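Side-chain contacts in dipeptidase AC. Metallo peptidase. MEROPS family M19 (Rhodobacter sphaeroides, PDB 3LY0), which probably hydrolyses dipeptides as a zinc metallopeptidase, its two-zinc site here occupied by a phosphinate that mimics a dipeptide: residues 235-240 with 245-250; 135-140 with 207-212; 61-64 with 69-72. One frame throughout, in Å; residues are numbered along the deposited sequence.

Contact 1: residues 235-240 with 245-250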
# COMPACT_ATOMS: atom_id res chain seq x y z
N ASN A 235 5.08 0.55 -8.73
CA ASN A 235 5.89 -0.25 -9.64
C ASN A 235 6.89 0.58 -10.43
O ASN A 235 7.15 1.73 -10.08
CB ASN A 235 4.99 -1.11 -10.53
CG ASN A 235 4.12 -2.06 -9.71
OD1 ASN A 235 4.46 -2.40 -8.57
ND2 ASN A 235 2.98 -2.48 -10.27
N ALA A 236 7.45 -0.01 -11.48
CA ALA A 236 8.55 0.64 -12.20
C ALA A 236 8.06 1.45 -13.40
O ALA A 236 7.53 0.89 -14.36
CB ALA A 236 9.57 -0.39 -12.65
N HIS A 237 8.26 2.77 -13.33
CA HIS A 237 7.83 3.66 -14.40
C HIS A 237 8.48 3.30 -15.74
O HIS A 237 7.87 3.47 -16.80
CB HIS A 237 8.16 5.10 -14.03
CG HIS A 237 7.45 6.11 -14.87
ND1 HIS A 237 7.97 6.59 -16.06
CD2 HIS A 237 6.25 6.72 -14.71
CE1 HIS A 237 7.12 7.46 -16.58
NE2 HIS A 237 6.08 7.55 -15.78
N ALA A 238 9.71 2.80 -15.68
CA ALA A 238 10.46 2.44 -16.88
C ALA A 238 9.78 1.30 -17.63
O ALA A 238 9.97 1.16 -18.84
CB ALA A 238 11.90 2.09 -16.53
N VAL A 239 9.00 0.49 -16.92
CA VAL A 239 8.26 -0.61 -17.53
C VAL A 239 6.84 -0.18 -17.91
O VAL A 239 6.38 -0.45 -19.02
CB VAL A 239 8.22 -1.82 -16.58
CG1 VAL A 239 7.38 -2.94 -17.15
CG2 VAL A 239 9.63 -2.30 -16.26
N THR A 240 6.15 0.47 -16.97
CA THR A 240 4.79 0.96 -17.19
C THR A 240 4.74 2.42 -16.78
O THR A 240 4.77 2.72 -15.59
CB THR A 240 3.79 0.18 -16.31
OG1 THR A 240 3.78 -1.20 -16.70
CG2 THR A 240 2.38 0.76 -16.43
N ASN A 245 3.71 5.10 -10.85
CA ASN A 245 4.95 4.33 -10.74
C ASN A 245 6.20 5.19 -10.49
O ASN A 245 6.13 6.42 -10.48
CB ASN A 245 5.10 3.41 -11.96
CG ASN A 245 4.14 2.24 -11.91
OD1 ASN A 245 3.62 1.89 -10.84
ND2 ASN A 245 3.92 1.61 -13.05
N LEU A 246 7.32 4.52 -10.25
CA LEU A 246 8.54 5.18 -9.81
C LEU A 246 9.58 5.18 -10.94
O LEU A 246 9.85 4.15 -11.54
CB LEU A 246 9.12 4.45 -8.59
CG LEU A 246 8.29 4.53 -7.31
CD1 LEU A 246 8.71 3.45 -6.32
CD2 LEU A 246 8.40 5.90 -6.68
N THR A 247 10.17 6.34 -11.19
CA THR A 247 11.22 6.43 -12.21
C THR A 247 12.52 5.84 -11.68
O THR A 247 12.67 5.63 -10.46
CB THR A 247 11.50 7.88 -12.62
OG1 THR A 247 12.13 8.56 -11.52
CG2 THR A 247 10.21 8.60 -12.98
N ASP A 248 13.45 5.56 -12.58
CA ASP A 248 14.74 5.02 -12.15
C ASP A 248 15.47 5.97 -11.21
O ASP A 248 16.16 5.53 -10.29
CB ASP A 248 15.61 4.67 -13.36
CG ASP A 248 15.16 3.40 -14.07
OD1 ASP A 248 14.23 2.72 -13.58
OD2 ASP A 248 15.74 3.08 -15.13
N ARG A 249 15.29 7.27 -11.43
CA ARG A 249 15.88 8.27 -10.55
C ARG A 249 15.31 8.13 -9.15
O ARG A 249 16.03 8.17 -8.16
CB ARG A 249 15.65 9.68 -11.09
CG ARG A 249 16.43 10.74 -10.31
CD ARG A 249 16.01 12.14 -10.68
NE ARG A 249 14.62 12.39 -10.32
CZ ARG A 249 14.23 12.83 -9.13
NH1 ARG A 249 15.13 13.10 -8.18
NH2 ARG A 249 12.94 13.01 -8.88
N GLN A 250 13.99 7.97 -9.07
CA GLN A 250 13.35 7.77 -7.78
C GLN A 250 13.81 6.46 -7.12
O GLN A 250 14.08 6.41 -5.92
CB GLN A 250 11.83 7.79 -7.94
CG GLN A 250 11.25 9.15 -8.25
CD GLN A 250 9.76 9.09 -8.48
OE1 GLN A 250 9.30 8.40 -9.38
NE2 GLN A 250 9.00 9.79 -7.65
O HOH W 1 11.46 2.71 -13.34
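Asn245 reaches with its side-chain amide across the 235-240 loop while the backbones of Ala236 and Leu246 join in a single beta bridge; this mainly polar contact lies in the connection between strand 230-231 and helix 248-256. Leu246 supplies both bonds of the bridge: its N gives to Asn235 O at 2.8 Å, and its O accepts from His237 N at 2.8 Å. The amide of Asn245 then works in two directions. Its OD1 accepts from Asn235 N at 2.9 Å, a bent bond in which the donor stands well above the carbonyl plane. Its ND2 gives a straighter bond to Thr240 O at 2.9 Å (165° at the hydrogen), with the acceptor close to the amide plane. ND2 also bonds Phe269 O, so three bonds fix the rotation of this buried amide. With CG anti to its carbonyl carbon (chi1 -73°), Asn245 turns its amide toward the 235-240 backbone. The two asparagine amides do not pair with each other; that of Asn235 bonds Asn264 N through OD1 and Phe269 O through ND2.

In the TIM-barrel frame of this family, this is a beta-alpha connection, and it begins two residues after the zinc ligand His233. Arg244 of the ligand pocket directly precedes Asn245. The helix starts with a capping box: Thr247 OG1 accepts from Gln250 N, and Gln250 OE1 accepts from Thr247 N.

His237 packs its CB 3.2 Å from Leu246 O, and its side chain runs alongside that of Thr247, His237 CG lying 4.2 Å from Thr247 CG2, before NE2 bonds Gly182 O. Farther along, a water accepts from Ala238 N and donates to both Leu246 O and Asp248 OD1, the last of which also bonds His291 on helix 283-296.

Contact 2: residues 135-140 with 207-212. With ZN (zinc ion), chain E; ZN (zinc ion), chain D; LY0 ((2R)-3-[(R)-[(1R)-1-aminoethyl](hydroxy)phosphoryl]-2-methylpropanoic acid), chain C.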
# COMPACT_ATOMS: atom_id res chain seq x y z
N ILE A 135 -0.70 -3.95 10.41
CA ILE A 135 -0.18 -2.62 10.74
C ILE A 135 -1.23 -1.59 10.37
O ILE A 135 -1.72 -1.57 9.24
CB ILE A 135 1.12 -2.32 9.97
CG1 ILE A 135 2.21 -3.33 10.33
CG2 ILE A 135 1.60 -0.88 10.25
CD1 ILE A 135 3.48 -3.18 9.51
N MET A 136 -1.60 -0.75 11.34
CA MET A 136 -2.52 0.37 11.06
C MET A 136 -1.82 1.44 10.22
O MET A 136 -0.81 2.03 10.65
CB MET A 136 -3.05 0.96 12.38
CG MET A 136 -4.10 2.06 12.19
SD MET A 136 -4.68 2.86 13.74
CE MET A 136 -5.30 1.43 14.65
N HIS A 137 -2.37 1.68 9.04
CA HIS A 137 -1.78 2.56 8.04
C HIS A 137 -2.81 3.59 7.62
O HIS A 137 -3.99 3.27 7.49
CB HIS A 137 -1.38 1.74 6.81
CG HIS A 137 -0.94 2.56 5.64
ND1 HIS A 137 0.33 3.08 5.53
CD2 HIS A 137 -1.61 2.96 4.53
CE1 HIS A 137 0.43 3.76 4.40
NE2 HIS A 137 -0.73 3.70 3.77
N MET A 138 -2.38 4.83 7.40
CA MET A 138 -3.27 5.87 6.90
C MET A 138 -2.84 6.26 5.49
O MET A 138 -1.70 6.69 5.29
CB MET A 138 -3.21 7.07 7.86
CG MET A 138 -4.10 8.26 7.53
SD MET A 138 -4.24 9.43 8.92
CE MET A 138 -4.91 8.34 10.13
N GLU A 139 -3.72 6.08 4.51
CA GLU A 139 -3.42 6.39 3.12
C GLU A 139 -4.05 7.73 2.80
O GLU A 139 -5.23 7.79 2.48
CB GLU A 139 -4.00 5.31 2.21
CG GLU A 139 -3.81 5.59 0.72
CD GLU A 139 -4.16 4.40 -0.16
OE1 GLU A 139 -5.01 3.58 0.24
OE2 GLU A 139 -3.59 4.28 -1.25
N GLY A 140 -3.25 8.79 2.87
CA GLY A 140 -3.76 10.15 2.80
C GLY A 140 -4.00 10.63 4.22
O GLY A 140 -4.63 9.93 5.02
N MET A 207 6.29 5.32 9.91
CA MET A 207 6.79 5.14 8.54
C MET A 207 6.05 6.05 7.59
O MET A 207 4.83 6.14 7.62
CB MET A 207 6.60 3.68 8.10
CG MET A 207 7.32 3.27 6.79
SD MET A 207 6.67 1.71 6.05
CE MET A 207 5.34 2.39 5.05
N LEU A 208 6.79 6.74 6.72
CA LEU A 208 6.19 7.54 5.66
C LEU A 208 6.08 6.72 4.39
O LEU A 208 7.03 6.03 4.01
CB LEU A 208 7.04 8.77 5.40
CG LEU A 208 7.00 9.79 6.54
CD1 LEU A 208 8.27 10.63 6.53
CD2 LEU A 208 5.76 10.65 6.41
N ASP A 209 4.93 6.80 3.74
CA ASP A 209 4.67 6.06 2.51
C ASP A 209 4.56 7.06 1.35
O ASP A 209 3.71 7.96 1.38
CB ASP A 209 3.36 5.28 2.65
CG ASP A 209 3.03 4.43 1.43
OD1 ASP A 209 3.86 4.32 0.50
OD2 ASP A 209 1.91 3.87 1.42
N LEU A 210 5.41 6.88 0.35
CA LEU A 210 5.46 7.77 -0.80
C LEU A 210 4.51 7.40 -1.93
O LEU A 210 4.34 8.17 -2.87
CB LEU A 210 6.89 7.81 -1.35
CG LEU A 210 7.97 8.21 -0.34
CD1 LEU A 210 9.34 7.77 -0.84
CD2 LEU A 210 7.94 9.70 -0.12
N SER A 211 3.89 6.21 -1.87
CA SER A 211 2.91 5.86 -2.90
C SER A 211 1.81 6.93 -2.96
O SER A 211 1.26 7.32 -1.92
CB SER A 211 2.30 4.47 -2.67
OG SER A 211 3.27 3.44 -2.84
N HIS A 212 1.55 7.40 -4.18
CA HIS A 212 0.61 8.48 -4.51
C HIS A 212 1.21 9.87 -4.50
O HIS A 212 0.67 10.76 -5.14
CB HIS A 212 -0.65 8.49 -3.64
CG HIS A 212 -1.53 7.31 -3.87
ND1 HIS A 212 -2.49 7.28 -4.86
CD2 HIS A 212 -1.63 6.13 -3.21
CE1 HIS A 212 -3.11 6.11 -4.83
NE2 HIS A 212 -2.62 5.41 -3.82
ZN ZN E . -3.29 3.43 -3.14
ZN ZN D . -5.52 1.75 -0.75
P LY0 C . -5.82 2.53 -3.84
C1 LY0 C . -8.46 3.43 -3.80
N1 LY0 C . -7.34 2.88 -1.66
C2 LY0 C . -7.47 2.55 -3.07
C4 LY0 C . -5.89 1.73 -5.49
C5 LY0 C . -5.22 2.48 -6.60
C6 LY0 C . -3.84 2.97 -6.23
C7 LY0 C . -5.31 1.82 -7.95
O31 LY0 C . -4.93 1.76 -2.88
O32 LY0 C . -5.28 4.00 -3.93
O61 LY0 C . -3.24 3.90 -7.02
O62 LY0 C . -3.26 2.57 -5.21
O HOH W 2 -0.66 4.52 1.16
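The two-zinc site of the enzyme is where Glu139 and His212 meet, both gripping the same metal. Glu139 OE2 lies 2.1 Å from the zinc ion of chain E, and His212 NE2 binds that ion at 2.2 Å. The two ligand atoms come within 3.0 Å of each other because the metal draws them together, and the carboxylate and ring planes stand 65° apart. The other oxygen of the glutamate, OE1, holds the zinc ion of chain D at 2.1 Å, making Glu139 a bridging carboxylate. Its chain runs out extended, CG anti to the backbone N (chi1 176°), and so carries the carboxylate to both ions. The phosphinate oxygen O31 of LY0 bridges the same pair, while O32 and the carboxylate oxygen O62 bind the chain E ion alone. His233 completes that ion's protein ligands, and His13 and Asp15 join Glu139 on the chain D ion. On the far side of the His212 ring, ND1 bonds Ser167 OG, a second-shell partner that helps set the ring's rotation.

Deeper in, His137 and Asp209 cross at about a right angle. Asp209 OD2 approaches His137 CE1 obliquely at 3.3 Å, and a water in the plane of the ring links His137 NE2 to Asp209 OD2, 2.7 Å from each. Thr232 OG1 also bonds OD2, and Ser161 OG bonds His137 ND1. Asp209 OD1 accepts from Ser211 N at 3.0 Å, an Asx turn that shapes the backbone just ahead of His212.

Strand 132-139 runs parallel to strands 50-57 and 159-163, and strand 207-208 pairs with 159-163 in turn, so these side chains meet across one intervening strand of the barrel.

Contact 3: residues 61-64 with 69-72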
# COMPACT_ATOMS: atom_id res chain seq x y z
N SER A 61 -13.49 9.79 -1.75
CA SER A 61 -14.17 10.99 -2.23
C SER A 61 -15.59 10.64 -2.67
O SER A 61 -15.90 9.47 -2.88
CB SER A 61 -13.41 11.57 -3.43
OG SER A 61 -12.24 12.24 -3.01
N PRO A 62 -16.46 11.66 -2.81
CA PRO A 62 -17.86 11.41 -3.20
C PRO A 62 -17.97 10.62 -4.50
O PRO A 62 -18.82 9.73 -4.61
CB PRO A 62 -18.42 12.83 -3.37
CG PRO A 62 -17.61 13.65 -2.41
CD PRO A 62 -16.21 13.08 -2.51
N GLN A 63 -17.12 10.94 -5.48
CA GLN A 63 -16.92 10.07 -6.63
C GLN A 63 -15.79 9.13 -6.23
O GLN A 63 -14.62 9.49 -6.36
CB GLN A 63 -16.50 10.86 -7.87
CG GLN A 63 -17.51 11.86 -8.41
CD GLN A 63 -16.91 12.79 -9.45
OE1 GLN A 63 -16.58 12.37 -10.57
NE2 GLN A 63 -16.76 14.06 -9.10
N ALA A 64 -16.12 7.95 -5.74
CA ALA A 64 -15.10 7.05 -5.21
C ALA A 64 -14.17 6.55 -6.32
O ALA A 64 -14.50 6.66 -7.51
CB ALA A 64 -15.73 5.90 -4.47
N HIS A 69 -17.49 5.66 -14.02
CA HIS A 69 -16.85 6.48 -15.04
C HIS A 69 -15.32 6.40 -14.98
O HIS A 69 -14.65 6.44 -16.00
CB HIS A 69 -17.37 7.93 -15.05
CG HIS A 69 -17.34 8.60 -13.71
ND1 HIS A 69 -18.10 8.18 -12.65
CD2 HIS A 69 -16.68 9.70 -13.28
CE1 HIS A 69 -17.89 8.97 -11.61
NE2 HIS A 69 -17.04 9.91 -11.97
N PHE A 70 -14.77 6.26 -13.77
CA PHE A 70 -13.33 6.13 -13.62
C PHE A 70 -12.83 4.78 -14.12
O PHE A 70 -11.81 4.69 -14.81
CB PHE A 70 -12.91 6.31 -12.16
CG PHE A 70 -13.21 7.68 -11.61
CD1 PHE A 70 -13.12 8.81 -12.41
CD2 PHE A 70 -13.56 7.84 -10.27
CE1 PHE A 70 -13.39 10.06 -11.90
CE2 PHE A 70 -13.82 9.09 -9.76
CZ PHE A 70 -13.74 10.21 -10.57
N GLU A 71 -13.54 3.72 -13.75
CA GLU A 71 -13.17 2.39 -14.22
C GLU A 71 -13.17 2.34 -15.74
O GLU A 71 -12.23 1.83 -16.35
CB GLU A 71 -14.10 1.32 -13.63
CG GLU A 71 -13.88 1.11 -12.14
CD GLU A 71 -14.77 0.04 -11.56
OE1 GLU A 71 -15.78 -0.31 -12.20
OE2 GLU A 71 -14.46 -0.45 -10.44
N ALA A 72 -14.21 2.90 -16.35
CA ALA A 72 -14.30 2.90 -17.81
C ALA A 72 -13.15 3.66 -18.46
O ALA A 72 -12.60 3.22 -19.47
CB ALA A 72 -15.64 3.48 -18.26
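His69 and Gln63 make the one hydrogen bond between the 61-64 loop and the 69-72 part of a helix: His69 NE2 gives to Gln63 OE1 at 2.9 Å. The geometry is clean. The oxygen sits at the edge of the imidazole, the donor lies in the carbonyl plane on a lone pair, and amide and ring are nearly coplanar, 24° apart. His69 has its CG between the backbone N and the carbonyl carbon (chi1 51°), which swings the ring back toward the loop.

The remaining contacts belong to Phe70, whose ring is met at its edge by backbone oxygens. Ala64 O lies 3.1 Å from Phe70 CD2 and Gln63 O 3.5 Å from Phe70 CE2, both in the ring plane, where the weakly positive C-H rim would suit them. Nonpolar packing adds Gln63 CB, 3.7 Å from Phe70 CE2. His69 NE2 rides over one face of the phenyl ring, 3.6 Å above its plane and offset toward the rim, so the phenyl lies beneath the group that holds the glutamine. An alanine in place of Phe70 is likely to leave the two loop carbonyls without their aromatic edge and the His69 imidazole without the ring below it, opening a gap between loop and helix.

This is a surface contact in the excursion that follows strand 50-57. The loop leads straight into helix 68-75, with Ser61 OG tied to Arg168 and Phe70 resting on Leu81, just past strand 79-80.

How the contacts relate
Along the chain contact 3 comes first, then contact 2, then contact 1, each closing before the next opens. Contact 2 is the most central, centred about 7 Å from the centre of the chain, and holds metal ligands itself. The centres of contacts 1 and 2 are about 19 Å apart, those of contacts 2 and 3 about 21 Å, and those of contacts 1 and 3 about 25 Å. None touches another. Parallel strands tie them together: 50-57, next to 132-139 of contact 2, leads into contact 3, and 230-231 leads through His233 into contact 1. The side chains of Asn245 and Ala64 each lie about 8 Å from the bound phosphinate, so both outer contacts join a loop to a helix near the pocket whose metals contact 2 helps bind.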